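Formyltransferase PseJ (Anoxybacillus kamchatkensis G10, PDB 6EDK) belongs to the formyl transferase family and holds the ligand 1YA in a pocket of a chain built around a mixed beta sheet. Local coordinates at residues E43-E48 / L168-K173; V119-I124 / E159-E164; T149-L154 / D200-P205. All coordinates share one frame; numbering follows the deposited sequence.

Contact 1: E43-E48 / L168-K173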
# COMPACT_ATOMS: atom_id res chain seq x y z
N GLU A 43 -6.32 -16.55 -7.64
CA GLU A 43 -7.11 -17.53 -8.40
C GLU A 43 -7.04 -18.91 -7.78
O GLU A 43 -7.96 -19.69 -7.97
CB GLU A 43 -6.63 -17.58 -9.84
CG GLU A 43 -7.07 -16.37 -10.65
CD GLU A 43 -6.53 -16.36 -12.08
OE1 GLU A 43 -5.61 -17.15 -12.41
OE2 GLU A 43 -7.00 -15.53 -12.87
N SER A 44 -5.99 -19.21 -6.99
CA SER A 44 -5.98 -20.48 -6.28
C SER A 44 -7.03 -20.56 -5.20
O SER A 44 -7.17 -21.61 -4.58
CB SER A 44 -4.55 -20.77 -5.69
OG SER A 44 -4.23 -19.95 -4.59
N PHE A 45 -7.77 -19.48 -4.91
CA PHE A 45 -8.94 -19.55 -4.02
C PHE A 45 -10.25 -19.69 -4.82
O PHE A 45 -11.34 -19.55 -4.24
CB PHE A 45 -9.03 -18.32 -3.11
CG PHE A 45 -7.91 -18.26 -2.06
CD1 PHE A 45 -6.65 -17.80 -2.41
CD2 PHE A 45 -8.13 -18.67 -0.76
CE1 PHE A 45 -5.60 -17.78 -1.46
CE2 PHE A 45 -7.09 -18.64 0.21
CZ PHE A 45 -5.85 -18.19 -0.13
N GLU A 46 -10.15 -19.87 -6.13
CA GLU A 46 -11.28 -20.03 -7.06
C GLU A 46 -12.01 -18.73 -7.38
O GLU A 46 -13.12 -18.75 -7.90
CB GLU A 46 -12.29 -21.06 -6.54
CG GLU A 46 -11.69 -22.45 -6.38
CD GLU A 46 -10.76 -22.84 -7.53
OE1 GLU A 46 -11.24 -22.93 -8.69
OE2 GLU A 46 -9.55 -23.05 -7.27
N ASP A 47 -11.40 -17.59 -7.11
CA ASP A 47 -11.96 -16.33 -7.55
C ASP A 47 -11.43 -16.00 -8.93
O ASP A 47 -10.41 -16.52 -9.38
CB ASP A 47 -11.62 -15.22 -6.55
CG ASP A 47 -12.20 -15.48 -5.18
OD1 ASP A 47 -13.31 -16.02 -5.14
OD2 ASP A 47 -11.54 -15.18 -4.15
N GLU A 48 -12.16 -15.16 -9.65
CA GLU A 48 -11.70 -14.71 -10.95
C GLU A 48 -11.08 -13.33 -10.74
O GLU A 48 -11.51 -12.57 -9.89
CB GLU A 48 -12.81 -14.71 -12.00
CG GLU A 48 -13.54 -13.43 -12.24
CD GLU A 48 -14.53 -13.53 -13.43
OE1 GLU A 48 -15.02 -14.66 -13.70
OE2 GLU A 48 -14.80 -12.49 -14.09
N LEU A 168 -8.49 -14.72 5.73
CA LEU A 168 -9.44 -14.05 6.60
C LEU A 168 -10.08 -12.86 5.92
O LEU A 168 -11.30 -12.69 6.01
CB LEU A 168 -8.74 -13.62 7.90
CG LEU A 168 -8.21 -14.78 8.77
CD1 LEU A 168 -7.33 -14.28 9.89
CD2 LEU A 168 -9.36 -15.61 9.38
N ILE A 169 -9.28 -11.97 5.30
CA ILE A 169 -9.84 -10.78 4.68
C ILE A 169 -10.88 -11.17 3.64
O ILE A 169 -11.90 -10.50 3.46
CB ILE A 169 -8.73 -9.93 4.03
CG1 ILE A 169 -7.76 -9.49 5.10
CG2 ILE A 169 -9.36 -8.73 3.30
CD1 ILE A 169 -6.48 -8.82 4.50
N ARG A 170 -10.60 -12.25 2.91
CA ARG A 170 -11.48 -12.70 1.83
C ARG A 170 -12.90 -12.94 2.32
O ARG A 170 -13.85 -12.85 1.53
CB ARG A 170 -10.90 -14.01 1.29
CG ARG A 170 -11.49 -14.45 0.04
CD ARG A 170 -10.68 -15.60 -0.44
NE ARG A 170 -11.46 -16.36 -1.41
CZ ARG A 170 -12.25 -17.37 -1.08
NH1 ARG A 170 -12.34 -17.77 0.20
NH2 ARG A 170 -12.94 -17.99 -2.04
N LEU A 171 -13.07 -13.25 3.60
CA LEU A 171 -14.36 -13.59 4.17
C LEU A 171 -14.90 -12.52 5.12
O LEU A 171 -15.75 -12.82 5.96
CB LEU A 171 -14.24 -14.93 4.89
CG LEU A 171 -13.74 -16.05 3.98
CD1 LEU A 171 -13.57 -17.33 4.75
CD2 LEU A 171 -14.72 -16.23 2.83
N GLY A 172 -14.41 -11.28 5.00
CA GLY A 172 -14.91 -10.19 5.83
C GLY A 172 -14.61 -10.29 7.31
O GLY A 172 -15.31 -9.67 8.12
N LYS A 173 -13.54 -10.99 7.69
CA LYS A 173 -13.32 -11.29 9.10
C LYS A 173 -12.45 -10.28 9.86
O LYS A 173 -12.30 -10.45 11.08
CB LYS A 173 -12.71 -12.69 9.24
CG LYS A 173 -13.69 -13.77 8.88
CD LYS A 173 -13.16 -15.14 9.23
CE LYS A 173 -14.00 -16.24 8.62
NZ LYS A 173 -13.34 -17.58 8.80
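Arg170 swings its CG anti to the backbone N (chi1 -168°) and keeps the chain extended out to NE, which carries the guanidinium from the C-terminal turn of helix 147-169 across to Phe45 and Asp47. These two turn CG beside their own backbone N, anti to the carbonyl carbon, and both present their side chains to the arginine. NE of Arg170 donates to OD2 of Asp47 over 3.0 Å, and the nearly straight bond (166°) is part of a salt bridge. The oxygen is approached on its syn side, somewhat out of the carboxylate plane, but lies close to the plane of the guanidinium, at its edge. NH2 of Arg170 is farther off, 3.7 Å from OD1 of Asp47, and NE makes the hydrogen bond. Phe45 adds an apolar cover: its CB sits over one guanidinium face, 3.6 Å from NE of Arg170, while its ring meets CD of Arg170 obliquely. Beyond the pair, the same ring makes edge-to-face contacts with Phe41 and Trp166.

Phe45 and Asp47 lie in the short link between helix 36-43 and strand 48-52. A type I turn, Glu43 to Glu46, leads out of that helix; on the other side a Schellman motif closes helix 147-169, with Gly172 at the positive-phi position that a residue without a side chain adopts easily. Arginine suits its place because its extended chain carries the guanidinium across to the acid while CD still packs against the Phe45 ring. Asp47 is buried, and its OD1 accepts from Gly26 N; with both oxygens paired, the carboxylate is probably stabilised in its charged form.

Contact 2: V119-I124 / E159-E164. With 1YA (N-{4-[{[(6S)-2-amino-4-oxo-3,4,5,6,7,8-hexahydropteridin-6-yl]methyl}(formyl)amino]benzoyl}-L-glutamic acid), chain D.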
# COMPACT_ATOMS: atom_id res chain seq x y z
N VAL A 119 4.81 -1.70 7.11
CA VAL A 119 3.85 -1.87 6.01
C VAL A 119 2.44 -2.02 6.57
O VAL A 119 2.22 -2.50 7.68
CB VAL A 119 4.24 -3.11 5.12
CG1 VAL A 119 5.69 -3.02 4.51
CG2 VAL A 119 4.07 -4.40 5.92
N THR A 120 1.43 -1.68 5.74
CA THR A 120 0.07 -1.57 6.26
C THR A 120 -0.93 -1.95 5.16
O THR A 120 -0.78 -1.49 4.04
CB THR A 120 -0.26 -0.13 6.70
OG1 THR A 120 0.58 0.26 7.78
CG2 THR A 120 -1.70 -0.06 7.16
N ILE A 121 -1.89 -2.77 5.49
CA ILE A 121 -3.06 -3.04 4.65
C ILE A 121 -4.23 -2.31 5.27
O ILE A 121 -4.45 -2.43 6.49
CB ILE A 121 -3.33 -4.55 4.59
CG1 ILE A 121 -2.12 -5.27 4.01
CG2 ILE A 121 -4.60 -4.84 3.71
CD1 ILE A 121 -2.23 -6.76 4.10
N HIS A 122 -4.91 -1.47 4.49
CA HIS A 122 -5.95 -0.63 5.04
C HIS A 122 -7.13 -0.60 4.04
O HIS A 122 -6.96 -0.87 2.84
CB HIS A 122 -5.46 0.78 5.32
CG HIS A 122 -4.98 1.54 4.13
ND1 HIS A 122 -5.80 2.42 3.43
CD2 HIS A 122 -3.78 1.57 3.50
CE1 HIS A 122 -5.10 2.95 2.45
NE2 HIS A 122 -3.88 2.48 2.49
N TYR A 123 -8.31 -0.29 4.55
CA TYR A 123 -9.46 -0.00 3.67
C TYR A 123 -9.24 1.32 2.98
O TYR A 123 -8.73 2.27 3.56
CB TYR A 123 -10.75 0.03 4.49
CG TYR A 123 -11.23 -1.32 4.88
CD1 TYR A 123 -11.71 -2.21 3.93
CD2 TYR A 123 -11.27 -1.74 6.20
CE1 TYR A 123 -12.14 -3.44 4.29
CE2 TYR A 123 -11.70 -2.97 6.55
CZ TYR A 123 -12.17 -3.82 5.58
OH TYR A 123 -12.63 -5.08 5.92
N ILE A 124 -9.69 1.40 1.72
CA ILE A 124 -9.60 2.63 0.96
C ILE A 124 -10.77 3.52 1.31
O ILE A 124 -11.94 3.11 1.22
CB ILE A 124 -9.62 2.33 -0.55
CG1 ILE A 124 -8.36 1.56 -0.95
CG2 ILE A 124 -9.74 3.62 -1.35
CD1 ILE A 124 -8.49 0.85 -2.26
N GLU A 159 3.78 -8.16 0.86
CA GLU A 159 3.27 -9.29 0.05
C GLU A 159 3.09 -10.49 0.93
O GLU A 159 2.07 -11.15 0.88
CB GLU A 159 4.19 -9.55 -1.11
CG GLU A 159 4.31 -8.31 -2.06
CD GLU A 159 5.33 -8.41 -3.16
OE1 GLU A 159 6.04 -9.44 -3.27
OE2 GLU A 159 5.46 -7.43 -3.97
N LYS A 160 4.05 -10.74 1.83
CA LYS A 160 3.84 -11.80 2.82
C LYS A 160 2.64 -11.54 3.70
O LYS A 160 1.88 -12.45 4.00
CB LYS A 160 5.13 -11.91 3.66
CG LYS A 160 5.15 -13.05 4.62
CD LYS A 160 6.46 -13.15 5.45
CE LYS A 160 6.33 -14.32 6.41
NZ LYS A 160 7.26 -14.20 7.58
N LEU A 161 2.52 -10.33 4.25
CA LEU A 161 1.44 -10.02 5.17
C LEU A 161 0.08 -10.17 4.49
O LEU A 161 -0.89 -10.67 5.07
CB LEU A 161 1.62 -8.55 5.65
CG LEU A 161 0.65 -8.00 6.68
CD1 LEU A 161 0.79 -8.70 8.03
CD2 LEU A 161 0.84 -6.49 6.89
N PHE A 162 0.04 -9.79 3.22
CA PHE A 162 -1.22 -9.91 2.46
C PHE A 162 -1.61 -11.38 2.34
O PHE A 162 -2.76 -11.78 2.62
CB PHE A 162 -1.04 -9.31 1.09
CG PHE A 162 -2.26 -9.57 0.22
CD1 PHE A 162 -3.40 -8.91 0.46
CD2 PHE A 162 -2.22 -10.60 -0.69
CE1 PHE A 162 -4.56 -9.22 -0.29
CE2 PHE A 162 -3.39 -10.93 -1.42
CZ PHE A 162 -4.50 -10.22 -1.17
N MET A 163 -0.66 -12.19 1.88
CA MET A 163 -0.99 -13.63 1.68
C MET A 163 -1.27 -14.30 2.99
O MET A 163 -2.10 -15.23 3.04
CB MET A 163 0.15 -14.34 0.96
CG MET A 163 0.35 -13.91 -0.50
SD MET A 163 1.49 -14.80 -1.60
CE MET A 163 3.07 -14.27 -0.91
N GLU A 164 -0.57 -13.88 4.07
CA GLU A 164 -0.87 -14.46 5.37
C GLU A 164 -2.28 -14.19 5.81
O GLU A 164 -2.93 -15.07 6.40
CB GLU A 164 0.10 -13.95 6.43
CG GLU A 164 -0.16 -14.41 7.84
CD GLU A 164 0.91 -13.91 8.79
OE1 GLU A 164 1.93 -13.33 8.31
OE2 GLU A 164 0.76 -14.16 10.00
N1 1YA D . -7.31 6.36 -3.71
C2 1YA D . -8.07 6.72 -2.49
NA2 1YA D . -9.31 7.47 -2.61
N3 1YA D . -7.64 6.32 -1.10
C4 1YA D . -6.39 5.59 -0.89
O4 1YA D . -6.09 5.31 0.26
C4A 1YA D . -5.61 5.23 -2.11
N5 1YA D . -4.47 4.48 -1.97
C6 1YA D . -3.51 4.57 -3.18
C7 1YA D . -4.10 4.45 -4.41
N8 1YA D . -5.41 5.27 -4.65
C8A 1YA D . -6.10 5.59 -3.54
C9 1YA D . -2.81 5.94 -3.02
N10 1YA D . -1.75 6.16 -4.02
C11 1YA D . -1.40 10.02 -5.74
C12 1YA D . -1.63 8.93 -6.58
C13 1YA D . -1.77 7.67 -6.02
C14 1YA D . -1.64 7.51 -4.65
C15 1YA D . -1.40 8.59 -3.82
C16 1YA D . -1.28 9.86 -4.38
C17 1YA D . -1.23 11.44 -6.32
N 1YA D . -0.07 12.18 -5.77
CA 1YA D . 0.31 13.56 -6.17
CB 1YA D . -0.75 14.57 -5.67
CG 1YA D . -1.60 14.02 -4.51
CD 1YA D . -2.38 15.12 -3.77
OE1 1YA D . -2.95 14.87 -2.68
OE2 1YA D . -2.43 16.28 -4.26
CT 1YA D . 1.72 13.88 -5.59
O2 1YA D . 2.34 13.06 -4.86
O1 1YA D . 2.27 14.97 -5.86
C18 1YA D . -0.75 5.16 -4.36
O5 1YA D . -0.79 4.08 -3.87
O 1YA D . -1.96 11.87 -7.14
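Strand 119-123 passes helix 159-164 at an axis separation of 9.0 Å and an angle of 44°, the backbones coming nearest where CA of Ile121 lies 7.4 Å from CA of Phe162. The strand's alternation sends Val119 and Ile121 toward the helix and Thr120 away from it. CD1 of Ile121 does most of the touching: it reaches the helix backbone 3.7 Å from CA of Phe162, lies at the edge of the Phe162 ring, near its plane, and meets CG of Leu161 at 4.1 Å. Leu161, whose CG stands anti to the backbone N (chi1 -177°), directs CD2 to CG2 of Val119, 4.0 Å away, the two side chains sliding past each other. Branched aliphatic groups suit this buried seam, which has no hydrogen bond across it.

At the end of the strand and just past it, the segment lines the ligand pocket: CE1 of His122 approaches O4 of 1YA edge-on at 3.4 Å, and CG2 of Ile124 comes equally close to N3. His122 ND1 bonds to Tyr123 O, and Asn92 pairs with NE2, fixing the imidazole at both nitrogens. The strand lies between 90-94 and 133-138; Ile121 and Leu161 both touch Val135, while Phe162 packs on Leu38 of helix 36-43.

Contact 3: T149-L154 / D200-P205; sequences TTYERL and DGWDTP
Aromatic contact dominates the meeting of Tyr151 and Trp202, an edge-to-face (T-shaped) pair. The six-membered ring of the indole leads with its edge, CH2 standing over one face of the Tyr151 ring toward the rim; the ring centroids are 5.0 Å apart and the planes inclined at 66°. CH2 of Trp202 is 3.8 Å from CD2 of Tyr151. With CG turned anti to its backbone N (chi1 -178°), Tyr151 sends its ring off the helix to where the indole can meet its face.

Apolar packing continues this at the base of the tyrosine, where CZ3 of Trp202 rests 3.6 Å from CB of Tyr151. The large indole can therefore cover both the ring and the methylene joining it to the helix.

Hydrogen bonds operate within the loop 200-205 and shape the turn that carries Trp202. OG1 of Thr204 donates to O of Gly201 at 2.7 Å, and N of Thr204 reaches that same oxygen; OG1 also accepts from N of Asp200. Threonine thus acts through both hydroxyl roles, and Gly201 adopts a positive phi readily. Trp202 and Thr204 make backbone bonds to the first residues of the long helix.

This surface contact joins loop 200-205 to helix 147-169, beside the salt bridge between Asp203 and Arg148. With no hydrogen bond across it, its attraction should come from dispersion and from slightly positive ring C-H groups facing an electron-rich ring.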
# COMPACT_ATOMS: atom_id res chain seq x y z
N THR A 149 17.77 -1.93 -0.30
CA THR A 149 17.57 -3.11 0.52
C THR A 149 16.39 -2.94 1.46
O THR A 149 15.66 -3.91 1.67
CB THR A 149 18.84 -3.52 1.33
OG1 THR A 149 19.35 -2.47 2.17
CG2 THR A 149 19.96 -3.94 0.33
N THR A 150 16.15 -1.71 1.96
CA THR A 150 14.98 -1.47 2.81
C THR A 150 13.69 -1.50 1.99
O THR A 150 12.74 -2.12 2.42
CB THR A 150 15.07 -0.16 3.55
OG1 THR A 150 15.34 0.93 2.64
CG2 THR A 150 16.28 -0.20 4.51
N TYR A 151 13.70 -0.89 0.80
CA TYR A 151 12.50 -1.01 -0.09
C TYR A 151 12.17 -2.45 -0.44
O TYR A 151 10.99 -2.88 -0.38
CB TYR A 151 12.76 -0.19 -1.36
CG TYR A 151 11.59 -0.19 -2.35
CD1 TYR A 151 11.45 -1.21 -3.29
CD2 TYR A 151 10.60 0.80 -2.29
CE1 TYR A 151 10.36 -1.22 -4.19
CE2 TYR A 151 9.50 0.78 -3.17
CZ TYR A 151 9.40 -0.22 -4.11
OH TYR A 151 8.33 -0.19 -4.99
N GLU A 152 13.17 -3.23 -0.81
CA GLU A 152 12.90 -4.64 -1.10
C GLU A 152 12.38 -5.36 0.10
O GLU A 152 11.54 -6.20 -0.02
CB GLU A 152 14.18 -5.33 -1.62
CG GLU A 152 14.47 -4.98 -3.06
CD GLU A 152 13.28 -5.32 -3.99
OE1 GLU A 152 12.67 -6.44 -3.82
OE2 GLU A 152 12.95 -4.46 -4.84
N ARG A 153 12.90 -5.09 1.30
CA ARG A 153 12.37 -5.77 2.46
C ARG A 153 10.91 -5.38 2.75
O ARG A 153 10.10 -6.23 3.15
CB ARG A 153 13.28 -5.45 3.68
CG ARG A 153 12.94 -6.26 4.85
CD ARG A 153 13.85 -5.90 6.08
NE ARG A 153 15.22 -6.34 5.81
CZ ARG A 153 16.25 -5.54 5.67
NH1 ARG A 153 16.10 -4.23 5.82
NH2 ARG A 153 17.45 -6.07 5.43
N LEU A 154 10.56 -4.10 2.56
CA LEU A 154 9.18 -3.70 2.75
C LEU A 154 8.29 -4.41 1.73
O LEU A 154 7.21 -4.89 2.07
CB LEU A 154 9.03 -2.18 2.58
CG LEU A 154 9.76 -1.35 3.65
CD1 LEU A 154 9.69 0.12 3.13
CD2 LEU A 154 9.13 -1.44 5.00
N ASP A 200 24.10 7.97 -4.32
CA ASP A 200 24.16 6.68 -5.01
C ASP A 200 22.78 6.14 -5.35
O ASP A 200 22.62 4.95 -5.55
CB ASP A 200 24.95 5.66 -4.19
CG ASP A 200 26.41 6.04 -4.05
OD1 ASP A 200 27.05 6.23 -5.10
OD2 ASP A 200 26.91 6.17 -2.92
N GLY A 201 21.81 7.03 -5.49
CA GLY A 201 20.49 6.63 -5.95
C GLY A 201 19.90 5.64 -4.94
O GLY A 201 20.01 5.85 -3.71
N TRP A 202 19.38 4.56 -5.48
CA TRP A 202 18.82 3.47 -4.68
C TRP A 202 19.85 2.88 -3.75
O TRP A 202 19.50 2.38 -2.68
CB TRP A 202 18.29 2.39 -5.64
CG TRP A 202 16.94 2.64 -6.16
CD1 TRP A 202 16.59 3.01 -7.45
CD2 TRP A 202 15.70 2.50 -5.43
NE1 TRP A 202 15.23 3.12 -7.55
CE2 TRP A 202 14.65 2.81 -6.34
CE3 TRP A 202 15.39 2.18 -4.11
CZ2 TRP A 202 13.31 2.79 -5.96
CZ3 TRP A 202 14.04 2.19 -3.73
CH2 TRP A 202 13.03 2.47 -4.65
N ASP A 203 21.13 2.95 -4.10
CA ASP A 203 22.16 2.33 -3.29
C ASP A 203 22.80 3.30 -2.30
O ASP A 203 23.87 3.00 -1.75
CB ASP A 203 23.21 1.66 -4.19
CG ASP A 203 22.60 0.59 -5.12
OD1 ASP A 203 21.81 -0.30 -4.67
OD2 ASP A 203 22.91 0.64 -6.32
N THR A 204 22.13 4.43 -2.01
CA THR A 204 22.55 5.30 -0.91
C THR A 204 22.37 4.59 0.43
O THR A 204 21.26 4.09 0.72
CB THR A 204 21.77 6.57 -0.92
OG1 THR A 204 21.88 7.20 -2.22
CG2 THR A 204 22.27 7.49 0.18
N PRO A 205 23.41 4.49 1.24
CA PRO A 205 23.24 4.00 2.62
C PRO A 205 22.22 4.85 3.37
O PRO A 205 22.19 6.08 3.23
CB PRO A 205 24.64 4.11 3.21
CG PRO A 205 25.55 4.11 2.01
CD PRO A 205 24.83 4.80 0.94

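Helix 147-169 is the common element: contact 3 uses its early turns, contact 2 its later part and contact 1 its end. The centres of contacts 1 and 2 lie 14 Å apart. Those of contacts 2 and 3 are separated by 21 Å, and those of contacts 1 and 3, on opposite sides of the chain's centre, by 33 Å. Contacts 2 and 3 touch directly, CG1 of Val119 packing 3.4 Å from O of Leu154, whereas contacts 1 and 2 adjoin in the sequence without otherwise touching, though the ring of Trp166 meets both Phe45 and Phe162. Only contact 2 reaches 1YA, through His122 and Ile124. In contact 3 the side chain of Tyr151 stays about 10 Å from that ligand.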